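Local coordinates for bifunctional protein PutA (Bdellovibrio bacteriovorus, PDB 5UR2) that probably converts L-proline to L-glutamate in two steps, joining a flavin-dependent proline dehydrogenase and an NAD-dependent glutamate semialdehyde dehydrogenase in one chain, at residues 562-567 with 679-684; 191-196 with 232-237; 518-523 with 853-858; 623-628 with 969-974. One frame throughout, in Å; residues are numbered along the deposited sequence.

Overall arrangement
From the N terminus, contact 2 comes first and closes a short loop of 35 residues, pairing neighbouring strands of the proline dehydrogenase barrel before any other contact opens. The remaining three are interleaved further on. Residues 518-523 open contact 3, 562-567 open contact 1 and 623-628 open contact 4. Contact 1 closes at 679-684, inside the loop that contact 3 completes at 853-858. Contact 4 closes last, at 969-974, and so crosses both. Contact 1 packs two helices of the aldehyde dehydrogenase part, contact 3 joins two surface loops, and contact 4 builds a strand pair at the subunit interface. Centres of contacts 2 and 4 lie about 82 Å apart, those of contacts 1 and 3 only about 32 Å.

Contact 1. Residues 562-567 with 679-684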
# COMPACT_ATOMS: atom_id res chain seq x y z
N ASP B 562 -19.81 -0.01 10.04
CA ASP B 562 -20.54 -1.19 9.58
C ASP B 562 -22.00 -1.13 9.99
O ASP B 562 -22.89 -1.50 9.21
CB ASP B 562 -19.90 -2.48 10.10
CG ASP B 562 -18.77 -2.98 9.21
OD1 ASP B 562 -18.86 -2.84 7.97
OD2 ASP B 562 -17.81 -3.55 9.76
N LYS B 563 -22.28 -0.68 11.22
CA LYS B 563 -23.67 -0.60 11.65
C LYS B 563 -24.43 0.42 10.81
O LYS B 563 -25.58 0.17 10.44
CB LYS B 563 -23.75 -0.24 13.14
CG LYS B 563 -25.15 -0.47 13.74
CD LYS B 563 -25.18 -0.20 15.25
CE LYS B 563 -26.59 -0.36 15.83
NZ LYS B 563 -26.68 0.16 17.23
N LEU B 564 -23.78 1.54 10.47
CA LEU B 564 -24.40 2.51 9.57
C LEU B 564 -24.80 1.85 8.24
O LEU B 564 -25.92 2.03 7.76
CB LEU B 564 -23.44 3.68 9.32
CG LEU B 564 -23.90 4.71 8.29
CD1 LEU B 564 -25.24 5.29 8.71
CD2 LEU B 564 -22.86 5.82 8.06
N ALA B 565 -23.90 1.04 7.66
CA ALA B 565 -24.21 0.32 6.43
C ALA B 565 -25.39 -0.63 6.61
O ALA B 565 -26.23 -0.77 5.71
CB ALA B 565 -22.99 -0.46 5.96
N ASP B 566 -25.48 -1.30 7.76
CA ASP B 566 -26.60 -2.19 8.01
C ASP B 566 -27.90 -1.43 8.10
O ASP B 566 -28.93 -1.88 7.57
CB ASP B 566 -26.39 -2.99 9.29
CG ASP B 566 -25.19 -3.92 9.21
OD1 ASP B 566 -24.81 -4.31 8.09
OD2 ASP B 566 -24.63 -4.22 10.26
N ILE B 567 -27.88 -0.26 8.75
CA ILE B 567 -29.09 0.55 8.84
C ILE B 567 -29.51 1.03 7.46
O ILE B 567 -30.69 0.97 7.09
CB ILE B 567 -28.87 1.70 9.83
CG1 ILE B 567 -28.81 1.14 11.25
CG2 ILE B 567 -29.91 2.81 9.64
CD1 ILE B 567 -28.21 2.10 12.25
N LYS B 679 -29.67 11.02 10.80
CA LYS B 679 -30.50 10.22 11.70
C LYS B 679 -29.97 8.80 11.82
O LYS B 679 -30.05 8.18 12.89
CB LYS B 679 -31.95 10.23 11.21
CG LYS B 679 -32.66 11.56 11.48
CD LYS B 679 -32.56 11.88 12.98
CE LYS B 679 -32.85 13.34 13.30
NZ LYS B 679 -32.36 13.69 14.68
N MET B 680 -29.47 8.25 10.71
CA MET B 680 -28.89 6.92 10.73
C MET B 680 -27.56 6.93 11.48
O MET B 680 -27.25 6.00 12.23
CB MET B 680 -28.70 6.39 9.30
CG MET B 680 -29.99 6.28 8.49
SD MET B 680 -29.79 5.42 6.91
CE MET B 680 -28.87 6.59 5.91
N ILE B 681 -26.78 8.00 11.31
CA ILE B 681 -25.54 8.14 12.06
C ILE B 681 -25.83 8.15 13.55
O ILE B 681 -25.19 7.43 14.32
CB ILE B 681 -24.78 9.41 11.60
CG1 ILE B 681 -24.04 9.15 10.28
CG2 ILE B 681 -23.83 9.92 12.67
CD1 ILE B 681 -23.61 10.40 9.58
N GLN B 682 -26.84 8.91 13.97
CA GLN B 682 -27.23 8.90 15.37
C GLN B 682 -27.71 7.53 15.80
O GLN B 682 -27.35 7.05 16.89
CB GLN B 682 -28.32 9.95 15.64
CG GLN B 682 -27.83 11.40 15.47
CD GLN B 682 -28.91 12.43 15.79
OE1 GLN B 682 -29.74 12.76 14.95
NE2 GLN B 682 -28.88 12.96 17.00
N GLU B 683 -28.50 6.85 14.96
CA GLU B 683 -29.00 5.53 15.34
C GLU B 683 -27.86 4.51 15.41
O GLU B 683 -27.85 3.63 16.29
CB GLU B 683 -30.08 5.06 14.37
CG GLU B 683 -30.71 3.76 14.83
CD GLU B 683 -31.65 3.14 13.81
OE1 GLU B 683 -32.04 3.81 12.83
OE2 GLU B 683 -31.99 1.95 14.00
N ALA B 684 -26.87 4.62 14.52
CA ALA B 684 -25.75 3.69 14.55
C ALA B 684 -24.95 3.82 15.85
O ALA B 684 -24.29 2.86 16.26
CB ALA B 684 -24.85 3.93 13.34
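Ile567 and Met680 meet because both carry their gamma branches outward from facing helices: Ile567 has CG2 trans to its own N and CG1 on the N side (chi1 -71°), while Met680 turns CG away from its carbonyl carbon. This is helix-helix packing within the aldehyde dehydrogenase fold, helix 554-570 against helix 671-684. The segment axes come within 8.9 Å at a crossing angle of 124°, and no hydrogen bond links them, so the join rests on side-chain fit. The Ile567 and Met680 chains slide past each other in opposite directions, with CG2 of Ile567 3.7 Å from CG of Met680. Ile567 CD1, the other branch, reaches the last turn and lies 3.6 Å from the backbone N of Ala684. Leu564 crosses Met680 at about a right angle, its CD1 3.7 Å from Met680 CB, and Leu564 also touches Cys601 of helix 587-611. Small Ala684 permits the close approach, its CA lying 5.3 Å from that of Leu564. At the solvent margin, the carboxylate of Glu683 is engaged by a salt bridge to Arg570. The extended Lys563 chain runs over the helix end, its CD 3.3 Å from Ala684 O.

Contact 2. Residues 191-196 with 232-237; sequences PKVNVS and KGVFVN
Asn194 and Phe235 form the tight part of this strand pair. Their side chains run side by side in the same direction, with amide and ring planes 15° apart, and Asn194 ND2 comes within 3.1 Å of Phe235 CD1, approaching obliquely. Asn194 sets its CG opposite its own N (chi1 -173°), which lays the amide along the phenylalanine, and its OD1 is bonded to Thr141 on the preceding strand. The Phe235 ring also makes an edge-to-face contact with Trp298. Three backbone bonds of 2.8 to 2.9 Å lock the register: Phe235 N to Val193 O, Val195 N to Phe235 O and Asn237 N to Val195 O. On the opposite sheet face, valines pack more widely, Val193 CG1 lying 4.0 Å from Val234 CG2, under cover of helix 152-173.

The ladder gives out toward the start of both segments. Exposed Gly233 ends helix 211-232 in a Schellman motif, and Pro191 CB rests 3.2 Å from Gly233 O. There a water replaces direct strand bonding, accepting from Val193 N and donating to Gly233 O at 2.8 Å.

At the other end, the Asn237 side chain is about 6 Å from the modified flavin. Parallel neighbours joined through helix 211-232 make a beta-alpha-beta crossover of the eight-stranded proline dehydrogenase barrel.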
# COMPACT_ATOMS: atom_id res chain seq x y z
N PRO B 191 -49.24 -27.05 -39.55
CA PRO B 191 -48.83 -25.95 -40.42
C PRO B 191 -47.57 -26.33 -41.18
O PRO B 191 -46.65 -26.95 -40.62
CB PRO B 191 -48.59 -24.80 -39.44
CG PRO B 191 -49.42 -25.15 -38.24
CD PRO B 191 -49.40 -26.63 -38.15
N LYS B 192 -47.54 -26.00 -42.47
CA LYS B 192 -46.33 -26.18 -43.26
C LYS B 192 -45.33 -25.04 -43.07
O LYS B 192 -44.16 -25.19 -43.46
CB LYS B 192 -46.67 -26.29 -44.74
CG LYS B 192 -47.41 -27.54 -45.12
CD LYS B 192 -47.75 -27.51 -46.59
CE LYS B 192 -48.73 -28.60 -46.94
NZ LYS B 192 -50.09 -28.10 -46.57
N VAL B 193 -45.75 -23.92 -42.48
CA VAL B 193 -44.91 -22.75 -42.30
C VAL B 193 -44.87 -22.42 -40.82
O VAL B 193 -45.91 -22.40 -40.15
CB VAL B 193 -45.43 -21.54 -43.11
CG1 VAL B 193 -44.62 -20.28 -42.77
CG2 VAL B 193 -45.36 -21.84 -44.59
N ASN B 194 -43.67 -22.16 -40.31
CA ASN B 194 -43.41 -22.02 -38.88
C ASN B 194 -42.39 -20.91 -38.73
O ASN B 194 -41.32 -20.97 -39.34
CB ASN B 194 -42.90 -23.36 -38.31
CG ASN B 194 -42.76 -23.37 -36.79
OD1 ASN B 194 -42.13 -22.49 -36.20
ND2 ASN B 194 -43.32 -24.40 -36.15
N VAL B 195 -42.71 -19.87 -37.96
CA VAL B 195 -41.77 -18.77 -37.77
C VAL B 195 -41.53 -18.59 -36.27
O VAL B 195 -42.40 -18.86 -35.43
CB VAL B 195 -42.23 -17.43 -38.42
CG1 VAL B 195 -42.63 -17.65 -39.87
CG2 VAL B 195 -43.33 -16.74 -37.61
N SER B 196 -40.30 -18.19 -35.95
CA SER B 196 -39.86 -17.92 -34.58
C SER B 196 -39.59 -16.44 -34.44
O SER B 196 -38.98 -15.83 -35.33
CB SER B 196 -38.60 -18.71 -34.22
OG SER B 196 -38.88 -20.10 -34.17
N LYS B 232 -53.25 -17.13 -41.26
CA LYS B 232 -52.65 -17.83 -42.40
C LYS B 232 -52.38 -19.30 -42.13
O LYS B 232 -51.81 -19.97 -42.99
CB LYS B 232 -51.35 -17.13 -42.82
CG LYS B 232 -51.48 -15.67 -43.25
CD LYS B 232 -52.45 -15.47 -44.41
CE LYS B 232 -52.27 -14.07 -45.01
NZ LYS B 232 -53.25 -13.74 -46.09
N GLY B 233 -52.77 -19.82 -40.96
CA GLY B 233 -52.45 -21.20 -40.65
C GLY B 233 -50.97 -21.42 -40.39
O GLY B 233 -50.45 -22.52 -40.64
N VAL B 234 -50.29 -20.40 -39.93
CA VAL B 234 -48.86 -20.43 -39.70
C VAL B 234 -48.61 -20.70 -38.22
O VAL B 234 -49.35 -20.23 -37.35
CB VAL B 234 -48.24 -19.09 -40.16
CG1 VAL B 234 -46.83 -18.88 -39.61
CG2 VAL B 234 -48.25 -19.03 -41.69
N PHE B 235 -47.58 -21.51 -37.94
CA PHE B 235 -47.12 -21.71 -36.58
C PHE B 235 -46.23 -20.55 -36.16
O PHE B 235 -45.29 -20.19 -36.88
CB PHE B 235 -46.35 -23.03 -36.47
CG PHE B 235 -46.15 -23.51 -35.06
CD1 PHE B 235 -45.25 -22.86 -34.21
CD2 PHE B 235 -46.85 -24.60 -34.57
CE1 PHE B 235 -45.06 -23.29 -32.90
CE2 PHE B 235 -46.67 -25.03 -33.26
CZ PHE B 235 -45.76 -24.37 -32.42
N VAL B 236 -46.52 -19.95 -35.01
CA VAL B 236 -45.73 -18.85 -34.48
C VAL B 236 -45.15 -19.27 -33.14
O VAL B 236 -45.89 -19.58 -32.20
CB VAL B 236 -46.54 -17.55 -34.34
CG1 VAL B 236 -45.61 -16.41 -33.94
CG2 VAL B 236 -47.21 -17.24 -35.65
N ASN B 237 -43.82 -19.27 -33.06
CA ASN B 237 -43.08 -19.65 -31.86
C ASN B 237 -42.40 -18.42 -31.28
O ASN B 237 -41.74 -17.67 -32.00
CB ASN B 237 -42.05 -20.74 -32.18
CG ASN B 237 -41.53 -21.42 -30.93
OD1 ASN B 237 -40.66 -20.88 -30.24
ND2 ASN B 237 -42.07 -22.59 -30.63
O HOH W 1 -48.44 -22.72 -42.63

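Contact 3. Residues 518-523 with 853-858; sequences SQSDQI and GGFFAP
Ser518, Ser520 and Gly853 carry most of the buried surface; Ser520 and Gly853 meet through one carbonyl oxygen, whereas Ser518 packs on Phe856 and Gly854. Gly853 O accepts a bond from Ser520 N at 2.9 Å, close to straight with an N-H...O angle of 158°. Ser520 OG adds a weak bond to the same oxygen at 3.4 Å; it gets there because its chi1 of 51° places the hydroxyl between the backbone N and carbonyl carbon. A water donates a third bond to Gly853 O at 3.0 Å and bridges to Asp521 N, and the CA-H of Gln519 also points to that oxygen. Several donors thus converge on a single acceptor in a partly solvent-exposed spot.

Ser520 CB additionally touches the Phe855 ring, 3.8 Å from CZ. The carbonyl O of Ser518 lies near the plane of the Phe856 ring, at the edge, 3.6 Å from CE2, while its hydroxyl is held by Ala812 N. Ser518 C lies 4.0 Å from Gly854 CA, so here the two backbones come close without a bond.

Within the aldehyde dehydrogenase fold, the type I turn from Gln519 to Gln522 links antiparallel strands 511-516 and 523-528. The partner loop runs from strand 843-847 to strand 860-863, with Phe855 packed on Lys825 and Tyr828 of helix 825-841 and Phe856 on Ile809 and Pro821.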
# COMPACT_ATOMS: atom_id res chain seq x y z
N SER B 518 -39.41 17.45 -9.92
CA SER B 518 -40.36 16.89 -10.89
C SER B 518 -41.72 17.55 -10.84
O SER B 518 -42.56 17.28 -11.71
CB SER B 518 -40.58 15.39 -10.64
OG SER B 518 -39.38 14.65 -10.74
N GLN B 519 -41.99 18.35 -9.82
CA GLN B 519 -43.30 18.95 -9.64
C GLN B 519 -43.12 20.17 -8.76
O GLN B 519 -43.32 20.10 -7.54
CB GLN B 519 -44.28 17.95 -9.04
CG GLN B 519 -45.71 18.45 -9.02
CD GLN B 519 -46.65 17.54 -8.27
OE1 GLN B 519 -46.55 16.31 -8.34
NE2 GLN B 519 -47.58 18.15 -7.53
N SER B 520 -42.71 21.28 -9.38
CA SER B 520 -42.04 22.36 -8.65
C SER B 520 -42.99 23.17 -7.78
O SER B 520 -42.51 24.08 -7.10
CB SER B 520 -41.31 23.29 -9.63
OG SER B 520 -42.16 23.72 -10.69
N ASP B 521 -44.30 22.91 -7.78
CA ASP B 521 -45.17 23.60 -6.83
C ASP B 521 -45.32 22.83 -5.52
O ASP B 521 -46.10 23.25 -4.66
CB ASP B 521 -46.54 23.87 -7.45
CG ASP B 521 -47.21 22.61 -7.96
OD1 ASP B 521 -46.71 21.49 -7.70
OD2 ASP B 521 -48.27 22.75 -8.60
N GLN B 522 -44.62 21.72 -5.36
CA GLN B 522 -44.67 20.90 -4.16
C GLN B 522 -43.37 21.09 -3.37
O GLN B 522 -42.28 20.95 -3.94
CB GLN B 522 -44.87 19.42 -4.54
CG GLN B 522 -44.90 18.45 -3.38
CD GLN B 522 -45.13 16.99 -3.80
OE1 GLN B 522 -44.28 16.37 -4.45
NE2 GLN B 522 -46.28 16.44 -3.42
N ILE B 523 -43.49 21.41 -2.09
CA ILE B 523 -42.33 21.59 -1.22
C ILE B 523 -41.97 20.26 -0.58
O ILE B 523 -42.80 19.64 0.09
CB ILE B 523 -42.58 22.64 -0.13
CG1 ILE B 523 -42.95 24.00 -0.74
CG2 ILE B 523 -41.37 22.75 0.78
CD1 ILE B 523 -43.23 25.06 0.31
N GLY B 853 -44.50 21.12 -15.58
CA GLY B 853 -44.68 20.99 -14.15
C GLY B 853 -43.40 20.88 -13.35
O GLY B 853 -43.47 20.92 -12.11
N GLY B 854 -42.26 20.74 -14.01
CA GLY B 854 -40.98 20.61 -13.33
C GLY B 854 -39.83 21.03 -14.22
O GLY B 854 -40.01 21.58 -15.30
N PHE B 855 -38.61 20.75 -13.74
CA PHE B 855 -37.40 21.26 -14.41
C PHE B 855 -36.91 20.28 -15.47
O PHE B 855 -35.77 19.80 -15.46
CB PHE B 855 -36.32 21.56 -13.37
CG PHE B 855 -36.79 22.48 -12.26
CD1 PHE B 855 -37.46 23.65 -12.56
CD2 PHE B 855 -36.58 22.16 -10.93
CE1 PHE B 855 -37.92 24.50 -11.55
CE2 PHE B 855 -37.03 23.00 -9.92
CZ PHE B 855 -37.70 24.18 -10.23
N PHE B 856 -37.79 20.00 -16.42
CA PHE B 856 -37.51 18.99 -17.44
C PHE B 856 -36.76 19.66 -18.58
O PHE B 856 -37.36 20.29 -19.45
CB PHE B 856 -38.81 18.32 -17.90
CG PHE B 856 -39.51 17.58 -16.79
CD1 PHE B 856 -39.09 16.31 -16.41
CD2 PHE B 856 -40.56 18.18 -16.10
CE1 PHE B 856 -39.71 15.65 -15.38
CE2 PHE B 856 -41.19 17.51 -15.06
CZ PHE B 856 -40.76 16.24 -14.70
N ALA B 857 -35.44 19.56 -18.55
CA ALA B 857 -34.65 20.01 -19.69
C ALA B 857 -34.58 18.90 -20.74
O ALA B 857 -34.50 17.72 -20.39
CB ALA B 857 -33.23 20.43 -19.25
N PRO B 858 -34.63 19.23 -22.03
CA PRO B 858 -34.72 18.19 -23.06
C PRO B 858 -33.37 17.58 -23.38
O PRO B 858 -32.35 18.28 -23.40
CB PRO B 858 -35.26 18.96 -24.28
CG PRO B 858 -34.69 20.35 -24.09
CD PRO B 858 -34.67 20.59 -22.60
O HOH W 2 -45.70 22.27 -10.68

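Contact 4. Residues 623-628 with 969-974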
# COMPACT_ATOMS: atom_id res chain seq x y z
N GLU B 623 16.37 -2.73 17.37
CA GLU B 623 15.59 -1.51 17.18
C GLU B 623 14.29 -1.88 16.49
O GLU B 623 14.30 -2.35 15.35
CB GLU B 623 16.38 -0.47 16.36
CG GLU B 623 15.67 0.88 16.22
CD GLU B 623 16.49 1.89 15.41
OE1 GLU B 623 17.34 2.60 15.99
OE2 GLU B 623 16.30 1.95 14.17
N LEU B 624 13.17 -1.68 17.19
CA LEU B 624 11.85 -1.84 16.61
C LEU B 624 11.44 -0.54 15.94
O LEU B 624 11.54 0.54 16.54
CB LEU B 624 10.82 -2.21 17.69
CG LEU B 624 10.99 -3.60 18.29
CD1 LEU B 624 9.92 -3.86 19.35
CD2 LEU B 624 10.99 -4.67 17.19
N SER B 625 10.97 -0.64 14.70
CA SER B 625 10.56 0.54 13.96
C SER B 625 9.29 0.21 13.20
O SER B 625 9.23 -0.81 12.50
CB SER B 625 11.67 1.01 13.01
OG SER B 625 11.50 2.38 12.70
N HIS B 626 8.26 1.04 13.37
CA HIS B 626 6.97 0.79 12.73
C HIS B 626 6.44 2.05 12.06
O HIS B 626 6.58 3.16 12.59
CB HIS B 626 5.96 0.28 13.72
CG HIS B 626 6.30 -1.07 14.26
ND1 HIS B 626 7.10 -1.25 15.37
CD2 HIS B 626 5.96 -2.31 13.84
CE1 HIS B 626 7.22 -2.54 15.62
NE2 HIS B 626 6.54 -3.21 14.70
N TYR B 627 5.84 1.86 10.89
CA TYR B 627 5.16 2.89 10.12
C TYR B 627 3.67 2.76 10.40
O TYR B 627 3.10 1.66 10.29
CB TYR B 627 5.48 2.72 8.63
CG TYR B 627 5.09 3.83 7.68
CD1 TYR B 627 5.92 4.95 7.51
CD2 TYR B 627 3.96 3.74 6.89
CE1 TYR B 627 5.60 5.95 6.62
CE2 TYR B 627 3.62 4.74 5.99
CZ TYR B 627 4.45 5.84 5.86
OH TYR B 627 4.14 6.84 4.96
N ILE B 628 3.05 3.86 10.83
CA ILE B 628 1.65 3.86 11.29
C ILE B 628 0.94 5.07 10.69
O ILE B 628 1.57 5.95 10.09
CB ILE B 628 1.55 3.90 12.84
CG1 ILE B 628 2.17 5.21 13.37
CG2 ILE B 628 2.23 2.70 13.48
CD1 ILE B 628 2.01 5.44 14.88
N CYS B 969 6.09 7.38 12.22
CA CYS B 969 7.06 6.33 12.51
C CYS B 969 7.36 6.33 14.00
O CYS B 969 7.56 7.39 14.60
CB CYS B 969 8.36 6.53 11.70
SG CYS B 969 9.52 5.15 11.88
N VAL B 970 7.35 5.14 14.61
CA VAL B 970 7.71 4.93 16.01
C VAL B 970 8.93 4.03 16.05
O VAL B 970 8.90 2.90 15.53
CB VAL B 970 6.55 4.31 16.82
CG1 VAL B 970 7.01 4.03 18.25
CG2 VAL B 970 5.31 5.22 16.83
N THR B 971 10.00 4.51 16.66
CA THR B 971 11.27 3.79 16.66
C THR B 971 11.69 3.61 18.11
O THR B 971 11.73 4.58 18.87
CB THR B 971 12.32 4.56 15.84
OG1 THR B 971 11.84 4.72 14.51
CG2 THR B 971 13.65 3.83 15.81
N GLU B 972 11.93 2.36 18.50
CA GLU B 972 12.29 2.04 19.88
C GLU B 972 13.58 1.21 19.93
O GLU B 972 13.65 0.10 19.38
CB GLU B 972 11.14 1.32 20.58
CG GLU B 972 11.48 0.83 21.99
CD GLU B 972 10.27 0.28 22.74
OE1 GLU B 972 9.19 0.08 22.13
OE2 GLU B 972 10.41 0.02 23.95
N ASN B 973 14.58 1.74 20.61
CA ASN B 973 15.79 0.99 20.93
C ASN B 973 15.45 -0.07 21.97
O ASN B 973 14.98 0.26 23.06
CB ASN B 973 16.86 1.95 21.45
CG ASN B 973 18.11 1.24 21.94
OD1 ASN B 973 18.31 0.06 21.69
ND2 ASN B 973 18.99 1.99 22.59
N THR B 974 15.67 -1.34 21.64
CA THR B 974 15.35 -2.43 22.55
C THR B 974 16.57 -3.03 23.24
O THR B 974 16.43 -3.94 24.06
CB THR B 974 14.60 -3.54 21.80
OG1 THR B 974 15.48 -4.12 20.82
CG2 THR B 974 13.35 -3.00 21.14
O HOH W 3 8.08 0.63 16.98
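The imidazole of His626 reaches Val970 through a water lying in the ring plane at its edge. ND1 of His626 is 2.7 Å from that water, which donates to Val970 O. The second flat group, the Glu623 carboxylate, is met by the Thr971 methyl, CG2 of Thr971 lying 3.5 Å from CD of Glu623. Its oxygens are taken by a salt bridge to Arg931 and a hydrogen bond to His941, both of the second subunit.

Between these groups runs an antiparallel ladder, the strand directions 173° apart. Leu624 and Glu972 make one hydrogen-bonded pair, with Glu972 N 2.7 Å from Leu624 O; His626 and Val970 make the next, with His626 N 2.9 Å from Val970 O. Ser625 with Thr971 is a non-hydrogen-bonded pair, which brings their hydroxyls within 3.0 Å of each other (Ser625 OG to Thr971 OG1). Arg940 O of the second subunit is the hydrogen-bond partner of Ser625 OG. These strands form the projecting beta arm familiar as the oligomerisation element of aldehyde dehydrogenases. Residues 969-972 pair in parallel with a strand of the second subunit, continuing the sheet across the interface, and Glu972 makes a salt bridge to Lys919 of the second subunit.

On the His626 face, the Ile628 and Val970 side chains cross obliquely, CD1 of Ile628 3.8 Å from CG2 of Val970. Leu624 crosses Thr974 nearly at a right angle, CG 3.7 Å from Thr974 CG2, whose chi1 of 65° turns that methyl away from the carbonyl carbon.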